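Local coordinates for protein putative hydrolase (Shewanella frigidimarina, PDB 3LHO) that probably acts as an iron(II)-dependent dioxygenase of the 2-oxoadipate dioxygenase/decarboxylase family, with nickel occupying its metal site in this crystal, at residues Ile38-Ala43 and Glu235-Tyr240; Glu205-Gln210 and Gln246-Phe251. One frame throughout, in Å; residues are numbered along the deposited sequence.

Contact 1 (38-43 with 235-240) holds two of the three protein ligands of the nickel ion; contact 2 (205-210 with 246-251) lies beside it, toward the outer edge of the same mixed sheet, with centres about 10 Å apart. Strands 235-239 and 208-212 are neighbours there, and Arg239 ties the two together: its NE and NH2 hold Asp40 in contact 1, while NH1 reaches Gly250 O of contact 2 at 2.7 Å. A second tie joins Tyr240 OH to Glu209 OE1, also 2.7 Å. Gln210 brings contact 2 back to the metal site, its NE2 packing 3.0 Å from Glu235 OE1, and a glycerol is bound close to both residues.

Contact 1. Residues Ile38-Ala43 and Glu235-Tyr240; sequences INDHIA and EFARRY. With NI (nickel (II) ion), chain B.
His41 and Glu235 meet at the nickel ion in the metal site of a glyoxalase (VOC) clan fold, where ligands are presented from strands of one curved sheet. His41 NE2 binds the metal at 2.1 Å and Glu235 OE1 at 2.2 Å; His165, on the strand between theirs, and three waters complete six ligands. The imidazole and carboxylate planes are turned 58° apart, and the 3.0 Å between His41 NE2 and Glu235 OE1 reflects shared coordination, not a hydrogen bond. Glu235 OE1 also accepts a bond from Thr167, while OE2 takes one from water 1, itself a nickel ligand.

Behind the histidine stands Asp40. His41 ND1 donates to the anti lone pair of Asp40 OD2 at 2.6 Å, nearly straight and in the ring plane, which, with the nickel bond at NE2, holds the ring's rotation. The classic beta bulge of Asp40 and His41 opposite Thr167 lets these consecutive residues both face strand 235-239. Asp40 is in turn gripped side-on by Arg239, the two flat groups nearly coplanar at 24°; Lys93 adds a second salt bridge at OD1. The Asp40 chi1 of -178° carries its carboxylate past the Ala237 methyl to this guanidinium. Arg239 NE meets Asp40 OD1 at 2.7 Å, and Arg239 NH2 reaches the syn side of Asp40 OD2 at 2.9 Å.

Contact 2. Residues Glu205-Gln210 and Gln246-Phe251; sequences EVLLEQ and QLYTGF
A G1 beta bulge, formed by Leu207 and Leu208 opposite Ser203, leads into edge strand 208-212 of the mixed sheet, and the irregular loop 246-251 near the end of the modelled chain packs against it. Leu207 has the positive phi (70°) of the first bulge position, and the CB atoms of both leucines point toward the loop. Tyr248 touches both. Tyr248 CB lies 3.7 Å from Leu207 CB, the two side chains crossing at about a right angle, while Leu208 CB approaches the ring at its edge, 4.0 Å from Tyr248 CD2. Leu207 O lies 3.7 Å from Tyr248 CD2 in an oblique approach. Tyr248 chi1 of 172° sets CG anti to the backbone N and turns the ring edge to Leu208, while Gly250 N sits over the centre of one face, so the loop curls round its own tyrosine. The phenol hydroxyl is hydrogen-bonded to Val252 O.

Farther along, a methyl of Leu208 covers the loop backbone: Leu208 CD2 packs 3.6 Å from Gly250 O, a carbonyl that accepts a hydrogen bond from Arg239 NH1, as does Tyr248 O. The Phe251 side chain leaves its backbone away from the strand, and its ring meets His41 edge-to-face and forms a cation-pi contact with Arg239, so the loop reaches the second shell of the metal site. On the strand's side Gln210 extends beyond CG toward the same end of the loop, where Gln210 OE1 and Phe251 O, two oxygens without a hydrogen bond between them, lie 3.6 Å apart.

Contact 1. Residues Ile38-Ala43 and Glu235-Tyr240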
ATOM      1  N   ILE A  38      -9.627  -1.574 -13.250  1.00 15.94           N
ATOM      2  CA  ILE A  38      -9.511  -2.677 -12.320  1.00 16.95           C
ATOM      3  C   ILE A  38      -8.114  -2.657 -11.642  1.00 17.63           C
ATOM      4  O   ILE A  38      -7.053  -2.644 -12.319  1.00 17.89           O
ATOM      5  CB  ILE A  38      -9.745  -4.061 -13.019  1.00 16.78           C
ATOM      6  CG1 ILE A  38     -11.163  -4.101 -13.632  1.00 22.32           C
ATOM      7  CG2 ILE A  38      -9.475  -5.219 -12.028  1.00 14.88           C
ATOM      8  CD1 ILE A  38     -12.246  -3.877 -12.651  1.00 28.97           C
ATOM      9  N   ASN A  39      -8.119  -2.710 -10.313  1.00 14.21           N
ATOM     10  CA  ASN A  39      -6.871  -2.785  -9.551  1.00 18.00           C
ATOM     11  C   ASN A  39      -6.431  -4.228  -9.240  1.00 15.86           C
ATOM     12  O   ASN A  39      -7.254  -5.085  -8.916  1.00 17.53           O
ATOM     13  CB  ASN A  39      -7.030  -1.980  -8.264  1.00 15.86           C
ATOM     14  CG  ASN A  39      -7.250  -0.501  -8.524  1.00 19.59           C
ATOM     15  OD1 ASN A  39      -8.259   0.100  -8.074  1.00 24.46           O
ATOM     16  ND2 ASN A  39      -6.343   0.095  -9.268  1.00 14.53           N
ATOM     17  N   ASP A  40      -5.146  -4.506  -9.371  1.00 17.38           N
ATOM     18  CA  ASP A  40      -4.579  -5.789  -8.941  1.00 17.27           C
ATOM     19  C   ASP A  40      -4.605  -5.925  -7.413  1.00 17.53           C
ATOM     20  O   ASP A  40      -4.960  -6.983  -6.867  1.00 12.96           O
ATOM     21  CB  ASP A  40      -3.102  -5.897  -9.388  1.00 20.10           C
ATOM     22  CG  ASP A  40      -2.481  -7.225  -8.999  1.00 22.77           C
ATOM     23  OD1 ASP A  40      -2.914  -8.241  -9.558  1.00 22.11           O
ATOM     24  OD2 ASP A  40      -1.629  -7.301  -8.077  1.00 18.97           O
ATOM     25  N   HIS A  41      -4.205  -4.843  -6.740  1.00 14.92           N
ATOM     26  CA  HIS A  41      -4.128  -4.823  -5.282  1.00 15.22           C
ATOM     27  C   HIS A  41      -4.032  -3.442  -4.713  1.00 17.61           C
ATOM     28  O   HIS A  41      -3.789  -2.467  -5.465  1.00 15.82           O
ATOM     29  CB  HIS A  41      -2.969  -5.726  -4.741  1.00 18.01           C
ATOM     30  CG  HIS A  41      -1.571  -5.250  -5.030  1.00 20.35           C
ATOM     31  ND1 HIS A  41      -0.872  -5.632  -6.164  1.00 16.86           N
ATOM     32  CD2 HIS A  41      -0.696  -4.522  -4.274  1.00 18.36           C
ATOM     33  CE1 HIS A  41       0.347  -5.124  -6.114  1.00 21.73           C
ATOM     34  NE2 HIS A  41       0.482  -4.466  -4.973  1.00 23.15           N
ATOM     35  N   ILE A  42      -4.308  -3.370  -3.401  1.00 16.12           N
ATOM     36  CA  ILE A  42      -3.888  -2.294  -2.508  1.00 16.99           C
ATOM     37  C   ILE A  42      -2.930  -2.870  -1.447  1.00 20.76           C
ATOM     38  O   ILE A  42      -2.838  -4.111  -1.230  1.00 18.33           O
ATOM     39  CB  ILE A  42      -5.106  -1.507  -1.860  1.00 16.75           C
ATOM     40  CG1 ILE A  42      -5.941  -2.429  -0.964  1.00 18.04           C
ATOM     41  CG2 ILE A  42      -5.996  -0.881  -2.945  1.00 17.28           C
ATOM     42  CD1 ILE A  42      -6.120  -2.003   0.404  1.00 21.55           C
ATOM     43  N   ALA A  43      -2.135  -1.979  -0.859  1.00 19.97           N
ATOM     44  CA  ALA A  43      -1.171  -2.367   0.179  1.00 18.09           C
ATOM     45  C   ALA A  43      -1.375  -1.480   1.387  1.00 15.41           C
ATOM     46  O   ALA A  43      -1.425  -0.235   1.231  1.00 15.81           O
ATOM     47  CB  ALA A  43       0.274  -2.216  -0.333  1.00 17.61           C
ATOM     48  N   GLU A 235       1.365   1.998  -8.713  1.00 15.40           N
ATOM     49  CA  GLU A 235       2.020   0.796  -9.199  1.00 17.41           C
ATOM     50  C   GLU A 235       1.185   0.109 -10.300  1.00 17.95           C
ATOM     51  O   GLU A 235      -0.008   0.378 -10.431  1.00 17.49           O
ATOM     52  CB  GLU A 235       2.208  -0.139  -8.025  1.00 17.18           C
ATOM     53  CG  GLU A 235       3.157  -1.329  -8.237  1.00 17.15           C
ATOM     54  CD  GLU A 235       3.431  -2.068  -6.914  1.00 23.20           C
ATOM     55  OE1 GLU A 235       2.538  -2.833  -6.473  1.00 20.10           O
ATOM     56  OE2 GLU A 235       4.524  -1.885  -6.308  1.00 19.54           O
ATOM     57  N   PHE A 236       1.850  -0.750 -11.084  1.00 19.14           N
ATOM     58  CA  PHE A 236       1.266  -1.462 -12.242  1.00 18.02           C
ATOM     59  C   PHE A 236       1.769  -2.878 -12.178  1.00 18.30           C
ATOM     60  O   PHE A 236       2.938  -3.103 -11.949  1.00 20.20           O
ATOM     61  CB  PHE A 236       1.664  -0.751 -13.551  1.00 15.72           C
ATOM     62  CG  PHE A 236       1.424   0.736 -13.489  1.00 17.37           C
ATOM     63  CD1 PHE A 236       0.204   1.263 -13.845  1.00 18.37           C
ATOM     64  CD2 PHE A 236       2.390   1.597 -12.981  1.00 21.82           C
ATOM     65  CE1 PHE A 236      -0.043   2.627 -13.702  1.00 19.46           C
ATOM     66  CE2 PHE A 236       2.138   2.969 -12.852  1.00 18.66           C
ATOM     67  CZ  PHE A 236       0.927   3.467 -13.197  1.00 20.00           C
ATOM     68  N   ALA A 237       0.885  -3.858 -12.338  1.00 16.89           N
ATOM     69  CA  ALA A 237       1.303  -5.257 -12.255  1.00 15.03           C
ATOM     70  C   ALA A 237       0.664  -6.087 -13.367  1.00 14.53           C
ATOM     71  O   ALA A 237      -0.541  -5.984 -13.624  1.00 15.32           O
ATOM     72  CB  ALA A 237       0.918  -5.860 -10.865  1.00 14.93           C
ATOM     73  N   ARG A 238       1.487  -6.907 -14.020  1.00 16.35           N
ATOM     74  CA  ARG A 238       1.012  -7.951 -14.881  1.00 17.76           C
ATOM     75  C   ARG A 238       1.304  -9.300 -14.235  1.00 19.11           C
ATOM     76  O   ARG A 238       2.442  -9.590 -13.933  1.00 20.61           O
ATOM     77  CB  ARG A 238       1.685  -7.885 -16.249  1.00 18.43           C
ATOM     78  CG  ARG A 238       1.178  -8.959 -17.217  1.00 20.25           C
ATOM     79  CD  ARG A 238       1.598  -8.723 -18.656  1.00 25.45           C
ATOM     80  NE  ARG A 238       1.300  -9.901 -19.487  1.00 26.23           N
ATOM     81  CZ  ARG A 238       1.726 -10.090 -20.736  1.00 26.86           C
ATOM     82  NH1 ARG A 238       2.485  -9.198 -21.353  1.00 23.53           N
ATOM     83  NH2 ARG A 238       1.379 -11.186 -21.382  1.00 23.00           N
ATOM     84  N   ARG A 239       0.271 -10.128 -14.071  1.00 18.76           N
ATOM     85  CA  ARG A 239       0.455 -11.495 -13.611  1.00 17.34           C
ATOM     86  C   ARG A 239       0.311 -12.524 -14.716  1.00 17.75           C
ATOM     87  O   ARG A 239      -0.453 -12.329 -15.669  1.00 18.61           O
ATOM     88  CB  ARG A 239      -0.549 -11.816 -12.512  1.00 21.50           C
ATOM     89  CG  ARG A 239      -0.384 -10.975 -11.275  1.00 19.60           C
ATOM     90  CD  ARG A 239      -1.544 -11.244 -10.295  1.00 22.29           C
ATOM     91  NE  ARG A 239      -1.329 -10.395  -9.144  1.00 21.90           N
ATOM     92  CZ  ARG A 239      -0.387 -10.594  -8.226  1.00 25.76           C
ATOM     93  NH1 ARG A 239       0.410 -11.671  -8.248  1.00 23.92           N
ATOM     94  NH2 ARG A 239      -0.236  -9.700  -7.285  1.00 30.04           N
ATOM     95  N   TYR A 240       1.042 -13.631 -14.555  1.00 16.93           N
ATOM     96  CA  TYR A 240       1.033 -14.725 -15.501  1.00 19.18           C
ATOM     97  C   TYR A 240       0.499 -16.016 -14.910  1.00 20.89           C
ATOM     98  O   TYR A 240       0.507 -16.201 -13.676  1.00 20.97           O
ATOM     99  CB  TYR A 240       2.435 -14.939 -16.048  1.00 17.24           C
ATOM    100  CG  TYR A 240       2.952 -13.789 -16.878  1.00 18.16           C
ATOM    101  CD1 TYR A 240       3.449 -12.634 -16.282  1.00 18.02           C
ATOM    102  CD2 TYR A 240       2.992 -13.869 -18.264  1.00 18.95           C
ATOM    103  CE1 TYR A 240       3.933 -11.592 -17.048  1.00 21.21           C
ATOM    104  CE2 TYR A 240       3.477 -12.844 -19.022  1.00 15.69           C
ATOM    105  CZ  TYR A 240       3.953 -11.707 -18.427  1.00 14.49           C
ATOM    106  OH  TYR A 240       4.450 -10.682 -19.204  1.00 19.21           O
TER
HETATM  107 NI    NI B 267       2.351  -3.578  -4.452  1.00 23.76          NI
HETATM  108  O   HOH W   1       4.724  -3.305  -4.092  1.00 27.17           O
HETATM  109  O   HOH W   2       3.306  -5.305  -4.955  1.00 21.10           O
HETATM  110  O   HOH W   3       2.688  -4.815  -2.549  1.00 21.20           O

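Contact 2. Residues Glu205-Gln210 and Gln246-Phe251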
ATOM      1  N   GLU A 205       9.010 -14.944 -16.720  1.00 26.40           N
ATOM      2  CA  GLU A 205       9.531 -16.189 -16.188  1.00 29.99           C
ATOM      3  C   GLU A 205       9.325 -16.332 -14.681  1.00 31.05           C
ATOM      4  O   GLU A 205       9.319 -17.451 -14.187  1.00 31.24           O
ATOM      5  CB  GLU A 205      11.012 -16.321 -16.511  1.00 32.93           C
ATOM      6  CG  GLU A 205      11.324 -16.481 -18.012  1.00 39.21           C
ATOM      7  CD  GLU A 205      11.044 -15.221 -18.845  1.00 41.65           C
ATOM      8  OE1 GLU A 205      11.386 -14.112 -18.393  1.00 39.46           O
ATOM      9  OE2 GLU A 205      10.482 -15.344 -19.960  1.00 49.72           O
ATOM     10  N   VAL A 206       9.182 -15.217 -13.955  1.00 27.22           N
ATOM     11  CA  VAL A 206       8.874 -15.260 -12.523  1.00 26.23           C
ATOM     12  C   VAL A 206       7.409 -14.934 -12.259  1.00 27.87           C
ATOM     13  O   VAL A 206       7.010 -14.715 -11.102  1.00 28.03           O
ATOM     14  CB  VAL A 206       9.833 -14.353 -11.675  1.00 28.22           C
ATOM     15  CG1 VAL A 206      11.298 -14.849 -11.838  1.00 23.92           C
ATOM     16  CG2 VAL A 206       9.723 -12.868 -12.041  1.00 24.66           C
ATOM     17  N   LEU A 207       6.628 -14.908 -13.345  1.00 25.76           N
ATOM     18  CA  LEU A 207       5.158 -14.860 -13.321  1.00 26.28           C
ATOM     19  C   LEU A 207       4.544 -13.530 -12.821  1.00 22.01           C
ATOM     20  O   LEU A 207       3.335 -13.446 -12.571  1.00 21.20           O
ATOM     21  CB  LEU A 207       4.590 -16.028 -12.523  1.00 26.79           C
ATOM     22  CG  LEU A 207       5.066 -17.413 -12.927  1.00 27.21           C
ATOM     23  CD1 LEU A 207       4.440 -18.419 -11.978  1.00 22.69           C
ATOM     24  CD2 LEU A 207       4.737 -17.745 -14.380  1.00 24.16           C
ATOM     25  N   LEU A 208       5.377 -12.504 -12.708  1.00 22.18           N
ATOM     26  CA  LEU A 208       4.953 -11.215 -12.181  1.00 20.73           C
ATOM     27  C   LEU A 208       5.872 -10.111 -12.682  1.00 21.76           C
ATOM     28  O   LEU A 208       7.096 -10.223 -12.597  1.00 19.21           O
ATOM     29  CB  LEU A 208       4.920 -11.225 -10.636  1.00 20.10           C
ATOM     30  CG  LEU A 208       4.530  -9.911  -9.936  1.00 20.31           C
ATOM     31  CD1 LEU A 208       3.118  -9.544 -10.322  1.00 18.39           C
ATOM     32  CD2 LEU A 208       4.641 -10.005  -8.390  1.00 21.45           C
ATOM     33  N   GLU A 209       5.277  -9.043 -13.204  1.00 20.10           N
ATOM     34  CA  GLU A 209       6.032  -7.852 -13.589  1.00 19.17           C
ATOM     35  C   GLU A 209       5.392  -6.656 -12.947  1.00 20.04           C
ATOM     36  O   GLU A 209       4.178  -6.539 -12.987  1.00 21.11           O
ATOM     37  CB  GLU A 209       6.032  -7.649 -15.097  1.00 17.05           C
ATOM     38  CG  GLU A 209       6.826  -8.670 -15.884  1.00 19.61           C
ATOM     39  CD  GLU A 209       6.534  -8.598 -17.387  1.00 19.96           C
ATOM     40  OE1 GLU A 209       5.358  -8.550 -17.795  1.00 24.83           O
ATOM     41  OE2 GLU A 209       7.494  -8.578 -18.171  1.00 26.04           O
ATOM     42  N   GLN A 210       6.195  -5.755 -12.377  1.00 19.35           N
ATOM     43  CA  GLN A 210       5.666  -4.555 -11.740  1.00 21.91           C
ATOM     44  C   GLN A 210       6.491  -3.344 -12.116  1.00 21.94           C
ATOM     45  O   GLN A 210       7.680  -3.458 -12.421  1.00 23.74           O
ATOM     46  CB  GLN A 210       5.611  -4.706 -10.209  1.00 23.41           C
ATOM     47  CG  GLN A 210       4.637  -5.769  -9.707  1.00 29.16           C
ATOM     48  CD  GLN A 210       4.576  -5.870  -8.182  1.00 32.08           C
ATOM     49  OE1 GLN A 210       5.512  -6.330  -7.549  1.00 37.39           O
ATOM     50  NE2 GLN A 210       3.469  -5.447  -7.601  1.00 24.88           N
ATOM     51  N   GLN A 246      -4.062 -21.087 -13.254  1.00 27.99           N
ATOM     52  CA  GLN A 246      -4.487 -19.940 -12.413  1.00 24.99           C
ATOM     53  C   GLN A 246      -3.375 -18.897 -12.361  1.00 22.01           C
ATOM     54  O   GLN A 246      -2.190 -19.226 -12.461  1.00 21.44           O
ATOM     55  CB  GLN A 246      -4.788 -20.393 -10.985  1.00 29.09           C
ATOM     56  CG  GLN A 246      -5.905 -21.399 -10.856  1.00 36.99           C
ATOM     57  CD  GLN A 246      -5.658 -22.382  -9.712  1.00 50.00           C
ATOM     58  OE1 GLN A 246      -5.638 -23.595  -9.929  1.00 64.73           O
ATOM     59  NE2 GLN A 246      -5.436 -21.865  -8.500  1.00 49.81           N
ATOM     60  N   LEU A 247      -3.745 -17.637 -12.186  1.00 22.34           N
ATOM     61  CA  LEU A 247      -2.748 -16.567 -12.125  1.00 21.33           C
ATOM     62  C   LEU A 247      -1.919 -16.712 -10.848  1.00 21.57           C
ATOM     63  O   LEU A 247      -2.433 -17.106  -9.809  1.00 22.15           O
ATOM     64  CB  LEU A 247      -3.411 -15.192 -12.190  1.00 21.51           C
ATOM     65  CG  LEU A 247      -4.086 -14.821 -13.512  1.00 24.39           C
ATOM     66  CD1 LEU A 247      -4.713 -13.449 -13.393  1.00 18.70           C
ATOM     67  CD2 LEU A 247      -3.094 -14.868 -14.648  1.00 18.30           C
ATOM     68  N   TYR A 248      -0.618 -16.460 -10.962  1.00 23.23           N
ATOM     69  CA  TYR A 248       0.274 -16.352  -9.794  1.00 23.52           C
ATOM     70  C   TYR A 248      -0.247 -15.220  -8.933  1.00 23.28           C
ATOM     71  O   TYR A 248      -0.426 -14.115  -9.434  1.00 23.43           O
ATOM     72  CB  TYR A 248       1.708 -16.052 -10.243  1.00 22.01           C
ATOM     73  CG  TYR A 248       2.682 -15.736  -9.129  1.00 22.56           C
ATOM     74  CD1 TYR A 248       2.998 -16.690  -8.150  1.00 24.55           C
ATOM     75  CD2 TYR A 248       3.321 -14.501  -9.074  1.00 22.96           C
ATOM     76  CE1 TYR A 248       3.901 -16.396  -7.134  1.00 25.32           C
ATOM     77  CE2 TYR A 248       4.236 -14.196  -8.065  1.00 22.58           C
ATOM     78  CZ  TYR A 248       4.525 -15.148  -7.101  1.00 23.87           C
ATOM     79  OH  TYR A 248       5.414 -14.820  -6.108  1.00 26.39           O
ATOM     80  N   THR A 249      -0.451 -15.473  -7.642  1.00 25.92           N
ATOM     81  CA  THR A 249      -1.050 -14.462  -6.743  1.00 26.74           C
ATOM     82  C   THR A 249      -0.068 -13.810  -5.771  1.00 27.99           C
ATOM     83  O   THR A 249      -0.478 -13.040  -4.915  1.00 28.68           O
ATOM     84  CB  THR A 249      -2.190 -15.089  -5.926  1.00 26.79           C
ATOM     85  OG1 THR A 249      -1.687 -16.229  -5.241  1.00 26.43           O
ATOM     86  CG2 THR A 249      -3.329 -15.546  -6.849  1.00 30.87           C
ATOM     87  N   GLY A 250       1.222 -14.105  -5.891  1.00 29.19           N
ATOM     88  CA  GLY A 250       2.227 -13.585  -4.957  1.00 30.15           C
ATOM     89  C   GLY A 250       2.643 -12.149  -5.244  1.00 32.06           C
ATOM     90  O   GLY A 250       2.188 -11.522  -6.224  1.00 28.23           O
ATOM     91  N   PHE A 251       3.517 -11.616  -4.396  1.00 33.13           N
ATOM     92  CA  PHE A 251       3.791 -10.174  -4.416  1.00 36.20           C
ATOM     93  C   PHE A 251       5.250  -9.783  -4.634  1.00 38.58           C
ATOM     94  O   PHE A 251       5.562  -8.570  -4.755  1.00 39.65           O
ATOM     95  CB  PHE A 251       3.183  -9.514  -3.168  1.00 36.87           C
ATOM     96  CG  PHE A 251       1.699  -9.437  -3.238  1.00 33.36           C
ATOM     97  CD1 PHE A 251       0.928 -10.506  -2.832  1.00 26.04           C
ATOM     98  CD2 PHE A 251       1.076  -8.336  -3.799  1.00 29.90           C
ATOM     99  CE1 PHE A 251      -0.411 -10.467  -2.951  1.00 19.11           C
ATOM    100  CE2 PHE A 251      -0.280  -8.289  -3.914  1.00 28.48           C
ATOM    101  CZ  PHE A 251      -1.030  -9.353  -3.500  1.00 27.32           C
TER